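Local coordinates for transcriptional regulator (Rhodococcus sp., PDB 2O0Y), which probably binds DNA and regulates transcription as a member of the IclR family, pairing a helix-turn-helix domain with a C-terminal domain of the GAF type, at residues R190-H198 with S205-V213. Residues are numbered along the deposited sequence; the frame is centred on the assembly and turned at random.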
loop_
_atom_site.group_PDB
_atom_site.type_symbol
_atom_site.label_atom_id
_atom_site.label_comp_id
_atom_site.label_asym_id
_atom_site.label_seq_id
_atom_site.Cartn_x
_atom_site.Cartn_y
_atom_site.Cartn_z
ATOM N N ARG B 190 -23.213 -17.216 3.855
ATOM C CA ARG B 190 -22.521 -17.489 5.115
ATOM C C ARG B 190 -23.028 -18.823 5.701
ATOM O O ARG B 190 -22.249 -19.661 6.147
ATOM C CB ARG B 190 -22.711 -16.321 6.085
ATOM C CG ARG B 190 -21.920 -16.404 7.363
ATOM C CD ARG B 190 -22.171 -15.181 8.280
ATOM N NE ARG B 190 -21.161 -14.140 8.050
ATOM C CZ ARG B 190 -21.384 -12.984 7.430
ATOM N NH1 ARG B 190 -22.602 -12.672 6.971
ATOM N NH2 ARG B 190 -20.387 -12.127 7.291
ATOM N N GLU B 191 -24.339 -19.001 5.635
ATOM C CA GLU B 191 -25.032 -20.215 6.084
ATOM C C GLU B 191 -24.610 -21.442 5.294
ATOM O O GLU B 191 -24.210 -22.431 5.878
ATOM C CB GLU B 191 -26.553 -20.045 5.979
ATOM C CG GLU B 191 -27.050 -18.595 6.037
ATOM C CD GLU B 191 -28.448 -18.441 6.626
ATOM O OE1 GLU B 191 -29.419 -19.013 6.054
ATOM O OE2 GLU B 191 -28.575 -17.727 7.660
ATOM N N ARG B 192 -24.677 -21.356 3.965
ATOM C CA ARG B 192 -24.354 -22.483 3.064
ATOM C C ARG B 192 -22.860 -22.820 2.958
ATOM O O ARG B 192 -22.497 -23.994 2.808
ATOM C CB ARG B 192 -24.870 -22.165 1.673
ATOM C CG ARG B 192 -24.848 -23.328 0.710
ATOM C CD ARG B 192 -25.563 -22.925 -0.542
ATOM N NE ARG B 192 -25.102 -21.592 -0.902
ATOM C CZ ARG B 192 -25.859 -20.501 -0.857
ATOM N NH1 ARG B 192 -27.154 -20.602 -0.506
ATOM N NH2 ARG B 192 -25.321 -19.320 -1.194
ATOM N N GLY B 193 -22.017 -21.790 3.001
ATOM C CA GLY B 193 -20.562 -21.955 2.963
ATOM C C GLY B 193 -19.969 -21.639 1.607
ATOM O O GLY B 193 -18.760 -21.724 1.418
ATOM N N TYR B 194 -20.831 -21.295 0.652
ATOM C CA TYR B 194 -20.381 -20.923 -0.680
ATOM C C TYR B 194 -21.460 -20.156 -1.417
ATOM O O TYR B 194 -22.610 -20.082 -0.972
ATOM C CB TYR B 194 -19.950 -22.171 -1.485
ATOM C CG TYR B 194 -21.050 -23.170 -1.693
ATOM C CD1 TYR B 194 -21.236 -24.227 -0.801
ATOM C CD2 TYR B 194 -21.922 -23.056 -2.779
ATOM C CE1 TYR B 194 -22.315 -25.149 -0.991
ATOM C CE2 TYR B 194 -22.993 -23.991 -2.982
ATOM C CZ TYR B 194 -23.159 -25.017 -2.100
ATOM O OH TYR B 194 -24.188 -25.921 -2.305
ATOM N N GLN B 195 -21.068 -19.583 -2.545
ATOM C CA GLN B 195 -21.987 -18.885 -3.449
ATOM C C GLN B 195 -21.968 -19.548 -4.818
ATOM O O GLN B 195 -20.913 -19.790 -5.360
ATOM C CB GLN B 195 -21.546 -17.425 -3.614
ATOM C CG GLN B 195 -21.824 -16.537 -2.387
ATOM C CD GLN B 195 -23.236 -16.095 -2.316
ATOM O OE1 GLN B 195 -23.985 -16.331 -3.243
ATOM N NE2 GLN B 195 -23.621 -15.430 -1.215
ATOM N N LEU B 196 -23.144 -19.817 -5.377
ATOM C CA LEU B 196 -23.250 -20.371 -6.725
ATOM C C LEU B 196 -24.313 -19.530 -7.432
ATOM O O LEU B 196 -25.467 -19.554 -7.025
ATOM C CB LEU B 196 -23.652 -21.861 -6.647
ATOM C CG LEU B 196 -24.128 -22.505 -7.957
ATOM C CD1 LEU B 196 -22.986 -22.599 -8.938
ATOM C CD2 LEU B 196 -24.606 -23.887 -7.613
ATOM N N VAL B 197 -23.897 -18.744 -8.428
ATOM C CA VAL B 197 -24.790 -17.772 -9.060
ATOM C C VAL B 197 -24.714 -17.941 -10.584
ATOM O O VAL B 197 -23.674 -18.388 -11.115
ATOM C CB VAL B 197 -24.352 -16.320 -8.713
ATOM C CG1 VAL B 197 -24.232 -16.118 -7.197
ATOM C CG2 VAL B 197 -23.053 -16.009 -9.343
ATOM N N HIS B 198 -25.776 -17.542 -11.278
ATOM C CA HIS B 198 -25.847 -17.664 -12.755
ATOM C C HIS B 198 -26.260 -16.346 -13.410
ATOM O O HIS B 198 -27.260 -15.766 -13.028
ATOM C CB HIS B 198 -26.871 -18.725 -13.142
ATOM C CG HIS B 198 -26.720 -20.024 -12.414
ATOM N ND1 HIS B 198 -25.806 -20.991 -12.787
ATOM C CD2 HIS B 198 -27.387 -20.527 -11.349
ATOM C CE1 HIS B 198 -25.914 -22.030 -11.976
ATOM N NE2 HIS B 198 -26.875 -21.777 -11.101
ATOM N N SER B 205 -22.682 -16.606 -18.197
ATOM C CA SER B 205 -21.630 -16.910 -17.211
ATOM C C SER B 205 -22.207 -17.344 -15.869
ATOM O O SER B 205 -23.356 -16.998 -15.542
ATOM C CB SER B 205 -20.690 -15.726 -17.009
ATOM O OG SER B 205 -21.449 -14.599 -16.591
ATOM N N SER B 206 -21.456 -18.164 -15.130
ATOM C CA SER B 206 -21.857 -18.646 -13.804
ATOM C C SER B 206 -20.609 -18.691 -12.982
ATOM O O SER B 206 -19.512 -18.684 -13.525
ATOM C CB SER B 206 -22.470 -20.066 -13.809
ATOM O OG SER B 206 -23.731 -20.115 -14.439
ATOM N N GLY B 207 -20.774 -18.758 -11.671
ATOM C CA GLY B 207 -19.611 -18.725 -10.792
ATOM C C GLY B 207 -19.917 -19.497 -9.535
ATOM O O GLY B 207 -21.059 -19.485 -9.048
ATOM N N LEU B 208 -18.929 -20.223 -9.027
ATOM C CA LEU B 208 -19.053 -20.832 -7.695
ATOM C C LEU B 208 -17.862 -20.281 -6.907
ATOM O O LEU B 208 -16.735 -20.386 -7.382
ATOM C CB LEU B 208 -18.901 -22.344 -7.824
ATOM C CG LEU B 208 -18.662 -23.216 -6.584
ATOM C CD1 LEU B 208 -19.866 -23.190 -5.606
ATOM C CD2 LEU B 208 -18.415 -24.623 -7.079
ATOM N N SER B 209 -18.091 -19.753 -5.705
ATOM C CA SER B 209 -17.012 -19.192 -4.877
ATOM C C SER B 209 -17.027 -19.744 -3.458
ATOM O O SER B 209 -18.085 -19.880 -2.854
ATOM C CB SER B 209 -17.131 -17.666 -4.789
ATOM O OG SER B 209 -15.893 -17.063 -4.356
ATOM N N PHE B 210 -15.857 -20.099 -2.921
ATOM C CA PHE B 210 -15.741 -20.523 -1.514
ATOM C C PHE B 210 -14.840 -19.498 -0.806
ATOM O O PHE B 210 -13.904 -18.987 -1.421
ATOM C CB PHE B 210 -15.080 -21.922 -1.408
ATOM C CG PHE B 210 -16.069 -23.058 -1.487
ATOM C CD1 PHE B 210 -16.597 -23.449 -2.707
ATOM C CD2 PHE B 210 -16.495 -23.712 -0.337
ATOM C CE1 PHE B 210 -17.544 -24.497 -2.798
ATOM C CE2 PHE B 210 -17.428 -24.755 -0.430
ATOM C CZ PHE B 210 -17.939 -25.135 -1.653
ATOM N N PRO B 211 -15.072 -19.262 0.513
ATOM C CA PRO B 211 -14.181 -18.383 1.228
ATOM C C PRO B 211 -12.837 -19.056 1.483
ATOM O O PRO B 211 -12.774 -20.256 1.782
ATOM C CB PRO B 211 -14.898 -18.156 2.582
ATOM C CG PRO B 211 -15.829 -19.287 2.754
ATOM C CD PRO B 211 -16.153 -19.797 1.363
ATOM N N LEU B 212 -11.777 -18.259 1.405
ATOM C CA LEU B 212 -10.485 -18.659 1.964
ATOM C C LEU B 212 -10.271 -17.783 3.193
ATOM O O LEU B 212 -10.534 -16.584 3.130
ATOM C CB LEU B 212 -9.377 -18.374 0.934
ATOM C CG LEU B 212 -9.606 -19.168 -0.364
ATOM C CD1 LEU B 212 -8.516 -18.686 -1.372
ATOM C CD2 LEU B 212 -9.463 -20.657 -0.060
ATOM N N VAL B 213 -9.796 -18.376 4.297
ATOM C CA VAL B 213 -9.714 -17.656 5.588
ATOM C C VAL B 213 -8.292 -17.631 6.153
ATOM O O VAL B 213 -7.437 -18.490 5.780
ATOM C CB VAL B 213 -10.680 -18.277 6.618
ATOM C CG1 VAL B 213 -12.170 -18.196 6.100
ATOM C CG2 VAL B 213 -10.366 -19.740 6.840
#
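Tyr194 and Phe210 meet at the open end of an antiparallel beta hairpin, strands 195-198 and 205-213, at one margin of the six-stranded sheet in the IclR C-terminal domain. The two side chains lie side by side and point the same way, yet what lies over the Phe210 face is not the tyrosine ring but Tyr194 CB, above its centre and 3.5 Å from the centroid, a CH-pi contact. The ring planes are 27° apart but slid past each other, so they barely overlap, with Tyr194 CD1 coming to 3.5 Å from Phe210 CZ. With CG between the backbone N and the carbonyl carbon (chi1 61°), the tyrosine ring is swung off the Phe210 face, toward Arg192; Leu208, on the same side of the sheet, brings CD1 to 3.5 Å from Tyr194 CD2. On one face of the tyrosine ring, toward its rim, lies Arg192 CG; the same arginine turns back to give NE and NH2 to Tyr194 O, tying the helix end to the residue just before the strand. Helix 237-254 packs on both aromatic side chains through Arg245. A serine in place of Phe210 would probably leave Tyr194 CB without its aromatic platform and open a gap beneath Tyr194 and against helix 237-254.

Further along, the backbones pair in register: Gln195 and Ser209 exchange two hydrogen bonds, as do Val197 and Gly207. Gln195 and Ser209 project from the other side of the sheet, where both touch Ile156 of helix 152-157; Gln195 NE2 bonds Lys185 O in helix 178-192, and Ser209 OG bonds Thr224 OG1 of strand 219-228. Near the turn, Ser206 OG, also bonded to Thr229 OG1, meets the His198 ring at its edge, near the ring plane, where Ser206 OG and His198 ND1 share a hydrogen bond of 2.8 Å.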